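Local structure of type C neurotoxin (3PME) at residues L10-N15 against V33-I38; T37-D42 against Y284-N289; I75-D80 against L102-G107. The protein probably binds gangliosides, and perhaps phosphatidylethanolamine, on neuronal membranes, as the receptor-binding domain of a botulinum C/D mosaic neurotoxin. All blocks are in the same frame, centred on the assembly; numbering follows the deposited sequence.

In the fold
Followed from the N terminus, the chain first closes on itself at interaction 1, where the end of strand 6-13 meets the short strand 34-35 and the bend after it. Interaction 2 opens where that loop ends, sharing Thr37 and Ile38 with it, and spans more than 240 residues to join the N-terminal lectin-like half to the C-terminal trefoil half. Interaction 3 lies wholly within that long span and joins strands 68-77 and 100-105, in the two sheets of the N-terminal sandwich. Interactions 1 and 2 also touch directly, whereas 3 stands apart from both, its nearest atoms about 5 Å away. Of the three, interaction 2 alone joins the two halves.

Interaction 1: residues L10-N15 against V33-I38; sequences LQNKKN and VQVNTI
Asn12 meets Val35 and Asn36 through a single atom, the amide nitrogen ND2, which touches both of these neighbouring residues. Asn12 ND2 lies 3.7 Å from Val35 CG2, one of the two methyl branches, and at the same separation, 3.7 Å, from Asn36 CB. The Asn12 side chain crosses both partners at about a right angle, and the segments bury only 113 Å² between them. All three side chains leave their backbones toward the opposite segment.

The torsions explain which atoms arrive. With CG of Asn12 anti to its own backbone N (chi1 -164°), the amide is carried toward Val35 and Asn36. Val35 keeps CG2 between its backbone N and carbonyl carbon, and it is this branch that faces the nitrogen. Asn36 turns its own amide at 59° to that of Asn12; the planes do not stack, and it is the CB methylene that is offered. No hydrogen bond crosses between the segments, so the approach is one of van der Waals contact.

The backbone of Asn12 is held by the loop after strand 34-35: its N donates to Asn41 OD1, and Thr40 packs on its side chain. Val35 rests on Leu29, while the backbone of Asn36 bonds to Asp42 and that of Gln34 to Lys44. Strand 34-35 is thereby paired antiparallel with strand 42-45, and Asn36, in a left-handed backbone conformation, starts the connection between them. Strands 6-13 and 42-45 each pair with strand 193-201. The contact therefore links a beta-hairpin to a strand of the same antiparallel sheet, an arrangement belonging to the concanavalin-like beta-sandwich of the N-terminal half.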
loop_
_atom_site.group_PDB
_atom_site.type_symbol
_atom_site.label_atom_id
_atom_site.label_comp_id
_atom_site.label_asym_id
_atom_site.label_seq_id
_atom_site.Cartn_x
_atom_site.Cartn_y
_atom_site.Cartn_z
ATOM N N LEU A 10 3.556 8.953 17.805
ATOM C CA LEU A 10 2.146 9.301 17.713
ATOM C C LEU A 10 1.346 8.040 17.451
ATOM O O LEU A 10 1.478 7.397 16.406
ATOM C CB LEU A 10 1.891 10.338 16.618
ATOM C CG LEU A 10 2.631 11.669 16.750
ATOM C CD1 LEU A 10 2.263 12.560 15.565
ATOM C CD2 LEU A 10 2.298 12.354 18.076
ATOM N N GLN A 11 0.528 7.669 18.428
ATOM C CA GLN A 11 -0.280 6.470 18.312
ATOM C C GLN A 11 -1.682 6.740 18.811
ATOM O O GLN A 11 -1.909 7.640 19.614
ATOM C CB GLN A 11 0.350 5.315 19.085
ATOM C CG GLN A 11 1.699 4.882 18.534
ATOM C CD GLN A 11 2.211 3.618 19.183
ATOM O OE1 GLN A 11 2.868 2.796 18.541
ATOM N NE2 GLN A 11 1.910 3.450 20.465
ATOM N N ASN A 12 -2.628 5.962 18.311
ATOM C CA ASN A 12 -4.009 6.117 18.723
ATOM C C ASN A 12 -4.306 5.246 19.932
ATOM O O ASN A 12 -4.297 4.019 19.841
ATOM C CB ASN A 12 -4.945 5.779 17.570
ATOM C CG ASN A 12 -6.349 6.278 17.811
ATOM O OD1 ASN A 12 -7.021 5.835 18.745
ATOM N ND2 ASN A 12 -6.799 7.215 16.979
ATOM N N LYS A 13 -4.539 5.893 21.069
ATOM C CA LYS A 13 -4.811 5.197 22.321
ATOM C C LYS A 13 -6.126 5.691 22.888
ATOM O O LYS A 13 -6.362 6.896 22.961
ATOM C CB LYS A 13 -3.692 5.440 23.334
ATOM C CG LYS A 13 -2.352 4.849 22.939
ATOM C CD LYS A 13 -2.460 3.344 22.749
ATOM C CE LYS A 13 -1.162 2.751 22.232
ATOM N NZ LYS A 13 -1.290 1.279 22.020
ATOM N N LYS A 14 -6.984 4.758 23.286
ATOM C CA LYS A 14 -8.286 5.119 23.824
ATOM C C LYS A 14 -8.948 6.181 22.947
ATOM O O LYS A 14 -9.422 7.204 23.441
ATOM C CB LYS A 14 -8.147 5.613 25.269
ATOM C CG LYS A 14 -7.478 4.608 26.200
ATOM C CD LYS A 14 -7.650 4.989 27.665
ATOM C CE LYS A 14 -7.085 3.910 28.583
ATOM N NZ LYS A 14 -7.396 4.165 30.023
ATOM N N ASN A 15 -8.957 5.932 21.640
ATOM C CA ASN A 15 -9.622 6.810 20.678
ATOM C C ASN A 15 -9.055 8.228 20.582
ATOM O O ASN A 15 -9.770 9.163 20.232
ATOM C CB ASN A 15 -11.129 6.872 20.954
ATOM C CG ASN A 15 -11.862 5.618 20.501
ATOM O OD1 ASN A 15 -11.244 4.613 20.145
ATOM N ND2 ASN A 15 -13.191 5.675 20.512
ATOM N N VAL A 33 -9.246 16.992 11.621
ATOM C CA VAL A 33 -8.352 15.894 11.273
ATOM C C VAL A 33 -8.996 14.533 11.560
ATOM O O VAL A 33 -9.337 14.217 12.707
ATOM C CB VAL A 33 -7.008 16.017 12.017
ATOM C CG1 VAL A 33 -6.088 14.849 11.662
ATOM C CG2 VAL A 33 -6.353 17.341 11.688
ATOM N N GLN A 34 -9.171 13.730 10.514
ATOM C CA GLN A 34 -9.710 12.382 10.678
ATOM C C GLN A 34 -8.593 11.440 11.058
ATOM O O GLN A 34 -7.532 11.444 10.431
ATOM C CB GLN A 34 -10.361 11.892 9.389
ATOM C CG GLN A 34 -11.481 12.777 8.884
ATOM C CD GLN A 34 -12.113 12.222 7.629
ATOM O OE1 GLN A 34 -12.180 11.008 7.443
ATOM N NE2 GLN A 34 -12.580 13.107 6.759
ATOM N N VAL A 35 -8.826 10.636 12.085
ATOM C CA VAL A 35 -7.805 9.721 12.576
ATOM C C VAL A 35 -8.305 8.284 12.578
ATOM O O VAL A 35 -9.511 8.031 12.684
ATOM C CB VAL A 35 -7.311 10.108 14.001
ATOM C CG1 VAL A 35 -6.770 11.527 14.015
ATOM C CG2 VAL A 35 -8.434 9.930 15.031
ATOM N N ASN A 36 -7.373 7.345 12.446
ATOM C CA ASN A 36 -7.685 5.930 12.513
ATOM C C ASN A 36 -8.771 5.569 11.513
ATOM O O ASN A 36 -9.825 5.027 11.876
ATOM C CB ASN A 36 -8.115 5.557 13.933
ATOM C CG ASN A 36 -8.279 4.066 14.120
ATOM O OD1 ASN A 36 -7.972 3.274 13.229
ATOM N ND2 ASN A 36 -8.770 3.673 15.289
ATOM N N THR A 37 -8.537 5.892 10.250
ATOM C CA THR A 37 -9.529 5.585 9.223
ATOM C C THR A 37 -9.188 4.329 8.417
ATOM O O THR A 37 -10.085 3.577 8.021
ATOM C CB THR A 37 -9.778 6.779 8.290
ATOM O OG1 THR A 37 -8.581 7.098 7.570
ATOM C CG2 THR A 37 -10.227 7.995 9.090
ATOM N N ILE A 38 -7.897 4.098 8.179
ATOM C CA ILE A 38 -7.440 2.912 7.446
ATOM C C ILE A 38 -6.574 2.038 8.347
ATOM O O ILE A 38 -6.787 0.827 8.453
ATOM C CB ILE A 38 -6.608 3.312 6.207
ATOM C CG1 ILE A 38 -7.405 4.246 5.289
ATOM C CG2 ILE A 38 -6.132 2.068 5.458
ATOM C CD1 ILE A 38 -6.593 4.833 4.152
#

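Interaction 2: residues T37-D42 against Y284-N289; sequences TIYTND and YSRILN
Arg286 reaches Ile38 and Tyr39 with NH2, at the end of a side chain that is extended from CG to NE (chi2 175°, chi3 168°). Across the interface, Arg286 NH2 comes to 3.6 Å from Ile38 O, which lies at the guanidinium edge near its plane. The same NH2 passes Tyr39 CD1 obliquely at 4.3 Å, a loose approach.

Water 1 makes the firmer connection. It sits in the guanidinium plane, accepting from Arg286 NH2 at 3.0 Å and from Thr40 N at 3.0 Å, and so bridges arginine and loop.

That loop is tightly organised. Tyr39 to Asp42 form a type I turn, and the Asp42 side chain folds back over the preceding residues. Its OD1 takes Thr37 N on the syn side at 2.9 Å; its OD2 is gripped twice, by Ile38 N on the syn side and by Tyr39 N from above the carboxylate plane, the latter bond being nearly straight at 173°. Tyr39 is held at its far end by Gly228 O, and its ring takes part in a cation-pi contact with Arg196 and an edge-to-face contact with Trp140.

Chemically, then, a long cationic arm from the trefoil half meets a loop of the lectin-like half that is held by its own hydrogen bonds, and the domain junction here is polar and partly water-mediated.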
loop_
_atom_site.group_PDB
_atom_site.type_symbol
_atom_site.label_atom_id
_atom_site.label_comp_id
_atom_site.label_asym_id
_atom_site.label_seq_id
_atom_site.Cartn_x
_atom_site.Cartn_y
_atom_site.Cartn_z
ATOM N N THR A 37 -8.537 5.892 10.250
ATOM C CA THR A 37 -9.529 5.585 9.223
ATOM C C THR A 37 -9.188 4.329 8.417
ATOM O O THR A 37 -10.085 3.577 8.021
ATOM C CB THR A 37 -9.778 6.779 8.290
ATOM O OG1 THR A 37 -8.581 7.098 7.570
ATOM C CG2 THR A 37 -10.227 7.995 9.090
ATOM N N ILE A 38 -7.897 4.098 8.179
ATOM C CA ILE A 38 -7.440 2.912 7.446
ATOM C C ILE A 38 -6.574 2.038 8.347
ATOM O O ILE A 38 -6.787 0.827 8.453
ATOM C CB ILE A 38 -6.608 3.312 6.207
ATOM C CG1 ILE A 38 -7.405 4.246 5.289
ATOM C CG2 ILE A 38 -6.132 2.068 5.458
ATOM C CD1 ILE A 38 -6.593 4.833 4.152
ATOM N N TYR A 39 -5.588 2.666 8.984
ATOM C CA TYR A 39 -4.705 2.015 9.942
ATOM C C TYR A 39 -4.848 2.696 11.295
ATOM O O TYR A 39 -5.090 3.904 11.366
ATOM C CB TYR A 39 -3.238 2.122 9.489
ATOM C CG TYR A 39 -2.863 1.140 8.410
ATOM C CD1 TYR A 39 -2.488 -0.156 8.732
ATOM C CD2 TYR A 39 -2.897 1.500 7.066
ATOM C CE1 TYR A 39 -2.148 -1.067 7.749
ATOM C CE2 TYR A 39 -2.551 0.600 6.077
ATOM C CZ TYR A 39 -2.178 -0.680 6.424
ATOM O OH TYR A 39 -1.841 -1.603 5.457
ATOM N N THR A 40 -4.655 1.927 12.360
ATOM C CA THR A 40 -4.847 2.415 13.727
ATOM C C THR A 40 -4.192 3.759 14.015
ATOM O O THR A 40 -4.821 4.652 14.568
ATOM C CB THR A 40 -4.359 1.393 14.751
ATOM O OG1 THR A 40 -5.138 0.195 14.629
ATOM C CG2 THR A 40 -4.508 1.940 16.154
ATOM N N ASN A 41 -2.928 3.898 13.636
ATOM C CA ASN A 41 -2.164 5.088 13.988
ATOM C C ASN A 41 -2.092 6.092 12.841
ATOM O O ASN A 41 -1.114 6.842 12.725
ATOM C CB ASN A 41 -0.763 4.692 14.447
ATOM C CG ASN A 41 -0.797 3.775 15.663
ATOM O OD1 ASN A 41 -1.602 3.979 16.580
ATOM N ND2 ASN A 41 0.067 2.765 15.676
ATOM N N ASP A 42 -3.122 6.115 11.992
ATOM C CA ASP A 42 -3.113 7.038 10.856
ATOM C C ASP A 42 -3.858 8.341 11.110
ATOM O O ASP A 42 -4.616 8.468 12.073
ATOM C CB ASP A 42 -3.523 6.368 9.523
ATOM C CG ASP A 42 -5.018 6.232 9.339
ATOM O OD1 ASP A 42 -5.816 6.956 9.975
ATOM O OD2 ASP A 42 -5.396 5.387 8.504
ATOM N N TYR A 284 -16.650 -7.332 6.000
ATOM C CA TYR A 284 -15.668 -6.256 5.986
ATOM C C TYR A 284 -14.504 -6.413 6.971
ATOM O O TYR A 284 -13.754 -5.470 7.181
ATOM C CB TYR A 284 -16.343 -4.890 6.125
ATOM C CG TYR A 284 -17.386 -4.632 5.053
ATOM C CD1 TYR A 284 -18.712 -4.956 5.267
ATOM C CD2 TYR A 284 -17.038 -4.063 3.831
ATOM C CE1 TYR A 284 -19.676 -4.730 4.298
ATOM C CE2 TYR A 284 -17.994 -3.826 2.855
ATOM C CZ TYR A 284 -19.311 -4.164 3.099
ATOM O OH TYR A 284 -20.281 -3.934 2.146
ATOM N N SER A 285 -14.338 -7.598 7.552
ATOM C CA SER A 285 -13.147 -7.840 8.377
ATOM C C SER A 285 -11.888 -7.993 7.515
ATOM O O SER A 285 -11.972 -8.247 6.309
ATOM C CB SER A 285 -13.327 -9.049 9.301
ATOM O OG SER A 285 -13.398 -10.261 8.583
ATOM N N ARG A 286 -10.725 -7.812 8.128
ATOM C CA ARG A 286 -9.468 -7.920 7.386
ATOM C C ARG A 286 -9.206 -9.335 6.918
ATOM O O ARG A 286 -9.478 -10.304 7.636
ATOM C CB ARG A 286 -8.292 -7.426 8.231
ATOM C CG ARG A 286 -8.330 -5.944 8.526
ATOM C CD ARG A 286 -7.210 -5.559 9.473
ATOM N NE ARG A 286 -7.059 -4.109 9.550
ATOM C CZ ARG A 286 -6.060 -3.495 10.184
ATOM N NH1 ARG A 286 -5.140 -4.209 10.814
ATOM N NH2 ARG A 286 -5.996 -2.170 10.198
ATOM N N ILE A 287 -8.678 -9.448 5.704
ATOM C CA ILE A 287 -8.281 -10.731 5.152
ATOM C C ILE A 287 -6.831 -11.007 5.516
ATOM O O ILE A 287 -5.942 -10.201 5.236
ATOM C CB ILE A 287 -8.475 -10.765 3.635
ATOM C CG1 ILE A 287 -9.960 -10.542 3.312
ATOM C CG2 ILE A 287 -8.007 -12.101 3.077
ATOM C CD1 ILE A 287 -10.273 -10.464 1.821
ATOM N N LEU A 288 -6.601 -12.138 6.163
ATOM C CA LEU A 288 -5.284 -12.463 6.692
ATOM C C LEU A 288 -4.560 -13.505 5.865
ATOM O O LEU A 288 -5.162 -14.325 5.186
ATOM C CB LEU A 288 -5.400 -12.964 8.136
ATOM C CG LEU A 288 -6.090 -12.010 9.105
ATOM C CD1 LEU A 288 -6.001 -12.553 10.531
ATOM C CD2 LEU A 288 -5.509 -10.601 9.031
ATOM N N ASN A 289 -3.240 -13.452 5.941
ATOM C CA ASN A 289 -2.394 -14.465 5.363
ATOM C C ASN A 289 -2.842 -15.890 5.713
ATOM O O ASN A 289 -2.943 -16.253 6.891
ATOM C CB ASN A 289 -0.963 -14.191 5.849
ATOM C CG ASN A 289 0.039 -15.150 5.280
ATOM O OD1 ASN A 289 0.102 -15.364 4.070
ATOM N ND2 ASN A 289 0.844 -15.745 6.157
HETATM O O HOH W 1 -3.957 -0.966 12.037
#

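Interaction 3: residues I75-D80 against L102-G107; sequences IKISKD and LCIRNG
No flat group belongs to the meeting of Ile77 with Ile104 or of Ile75 with Leu102: across the segments there is neither ring face nor edge, only branched aliphatic chains. Aromatic rings enter from the surroundings, where Ile75 touches Phe141 and Ile77 touches Tyr127.

Ile77 and Ile104 reach toward each other tip to tip. Each has CG1 anti to its carbonyl carbon, and it is this longer branch that crosses to the other sheet. They differ one bond further out: Ile77 continues nearly straight (chi2 158°), whereas Ile104 bends its terminal methyl aside (chi2 -67°). The modelled Ile77 CD1 and Ile104 CD1 lie 3.2 Å apart, tighter than normal van der Waals contact, and the exact position of these methyls is therefore doubtful. Ile109 packs on both isoleucines, and Ile90 adds to the surroundings of Ile104. Two residues earlier on each strand, the pairing is slacker, with Ile75 CD1 at 4.5 Å from Leu102 CD2.

The two strands run in roughly the same direction but belong to different sheets, with Ile77 CA 9.0 Å from Ile104 CA. Alternation sorts the side chains: Ile75 and Ile77 face inward, while Lys76 between them turns away to a salt bridge with Asp409 and a cation-pi contact with Trp194. Beyond Ile77, Ser78 OG caps Leu81 N at the start of helix 79-82.

With all four touching residues buried and aliphatic, and no hydrogen bond between the segments, cohesion here rests on dispersion and the exclusion of water, the chemistry of a beta-sandwich core.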
loop_
_atom_site.group_PDB
_atom_site.type_symbol
_atom_site.label_atom_id
_atom_site.label_comp_id
_atom_site.label_asym_id
_atom_site.label_seq_id
_atom_site.Cartn_x
_atom_site.Cartn_y
_atom_site.Cartn_z
ATOM N N ILE A 75 3.496 7.186 4.438
ATOM C CA ILE A 75 2.716 8.242 3.817
ATOM C C ILE A 75 2.009 7.697 2.564
ATOM O O ILE A 75 2.488 6.757 1.920
ATOM C CB ILE A 75 3.617 9.469 3.493
ATOM C CG1 ILE A 75 2.780 10.705 3.129
ATOM C CG2 ILE A 75 4.674 9.115 2.434
ATOM C CD1 ILE A 75 3.583 12.014 3.201
ATOM N N LYS A 76 0.867 8.303 2.252
ATOM C CA LYS A 76 0.028 7.911 1.122
ATOM C C LYS A 76 -0.526 9.217 0.566
ATOM O O LYS A 76 -1.229 9.940 1.272
ATOM C CB LYS A 76 -1.103 6.998 1.602
ATOM C CG LYS A 76 -2.112 6.630 0.530
ATOM C CD LYS A 76 -3.090 5.596 1.085
ATOM C CE LYS A 76 -4.179 5.232 0.063
ATOM N NZ LYS A 76 -5.166 6.338 -0.081
ATOM N N ILE A 77 -0.178 9.541 -0.679
ATOM C CA ILE A 77 -0.466 10.852 -1.257
ATOM C C ILE A 77 -1.416 10.703 -2.453
ATOM O O ILE A 77 -1.123 9.983 -3.393
ATOM C CB ILE A 77 0.832 11.583 -1.667
ATOM C CG1 ILE A 77 1.805 11.636 -0.484
ATOM C CG2 ILE A 77 0.530 12.997 -2.134
ATOM C CD1 ILE A 77 3.248 11.842 -0.905
ATOM N N SER A 78 -2.565 11.369 -2.401
ATOM C CA SER A 78 -3.569 11.205 -3.449
ATOM C C SER A 78 -3.037 11.515 -4.844
ATOM O O SER A 78 -2.057 12.242 -5.013
ATOM C CB SER A 78 -4.808 12.056 -3.149
ATOM O OG SER A 78 -4.591 13.424 -3.469
ATOM N N LYS A 79 -3.687 10.945 -5.848
ATOM C CA LYS A 79 -3.312 11.203 -7.230
ATOM C C LYS A 79 -3.355 12.692 -7.569
ATOM O O LYS A 79 -2.425 13.217 -8.186
ATOM C CB LYS A 79 -4.215 10.414 -8.185
ATOM C CG LYS A 79 -4.005 10.773 -9.652
ATOM C CD LYS A 79 -4.869 9.919 -10.594
ATOM C CE LYS A 79 -6.347 10.068 -10.298
ATOM N NZ LYS A 79 -7.203 9.367 -11.306
ATOM N N ASP A 80 -4.419 13.384 -7.172
ATOM C CA ASP A 80 -4.549 14.798 -7.530
ATOM C C ASP A 80 -3.483 15.672 -6.869
ATOM O O ASP A 80 -3.045 16.659 -7.454
ATOM C CB ASP A 80 -5.951 15.336 -7.225
ATOM C CG ASP A 80 -6.987 14.898 -8.256
ATOM O OD1 ASP A 80 -6.706 13.965 -9.028
ATOM O OD2 ASP A 80 -8.087 15.487 -8.286
ATOM N N LEU A 102 9.125 18.693 5.998
ATOM C CA LEU A 102 8.837 17.761 4.917
ATOM C C LEU A 102 7.856 18.425 3.972
ATOM O O LEU A 102 6.827 18.958 4.405
ATOM C CB LEU A 102 8.208 16.483 5.455
ATOM C CG LEU A 102 7.872 15.417 4.400
ATOM C CD1 LEU A 102 9.143 14.748 3.895
ATOM C CD2 LEU A 102 6.914 14.387 4.986
ATOM N N CYS A 103 8.173 18.389 2.682
ATOM C CA CYS A 103 7.291 18.937 1.648
ATOM C C CYS A 103 6.968 17.901 0.587
ATOM O O CYS A 103 7.657 16.891 0.447
ATOM C CB CYS A 103 7.944 20.127 0.947
ATOM S SG CYS A 103 8.527 21.417 2.040
ATOM N N ILE A 104 5.910 18.180 -0.169
ATOM C CA ILE A 104 5.594 17.465 -1.395
ATOM C C ILE A 104 5.709 18.484 -2.513
ATOM O O ILE A 104 5.213 19.600 -2.399
ATOM C CB ILE A 104 4.147 16.928 -1.364
ATOM C CG1 ILE A 104 4.007 15.863 -0.283
ATOM C CG2 ILE A 104 3.724 16.397 -2.730
ATOM C CD1 ILE A 104 4.774 14.641 -0.575
ATOM N N ARG A 105 6.387 18.120 -3.588
ATOM C CA ARG A 105 6.511 19.042 -4.700
ATOM C C ARG A 105 6.614 18.283 -6.007
ATOM O O ARG A 105 7.524 17.478 -6.197
ATOM C CB ARG A 105 7.724 19.954 -4.528
ATOM C CG ARG A 105 7.959 20.849 -5.726
ATOM C CD ARG A 105 9.119 21.815 -5.492
ATOM N NE ARG A 105 10.297 21.158 -4.932
ATOM C CZ ARG A 105 11.130 20.395 -5.631
ATOM N NH1 ARG A 105 10.911 20.174 -6.923
ATOM N NH2 ARG A 105 12.177 19.840 -5.038
ATOM N N ASN A 106 5.658 18.537 -6.896
ATOM C CA ASN A 106 5.669 17.935 -8.221
ATOM C C ASN A 106 5.930 16.427 -8.178
ATOM O O ASN A 106 6.793 15.919 -8.894
ATOM C CB ASN A 106 6.723 18.634 -9.094
ATOM C CG ASN A 106 6.565 18.311 -10.568
ATOM O OD1 ASN A 106 5.479 17.952 -11.019
ATOM N ND2 ASN A 106 7.648 18.439 -11.326
ATOM N N GLY A 107 5.202 15.709 -7.331
ATOM C CA GLY A 107 5.313 14.263 -7.305
ATOM C C GLY A 107 6.575 13.739 -6.639
ATOM O O GLY A 107 6.940 12.587 -6.809
#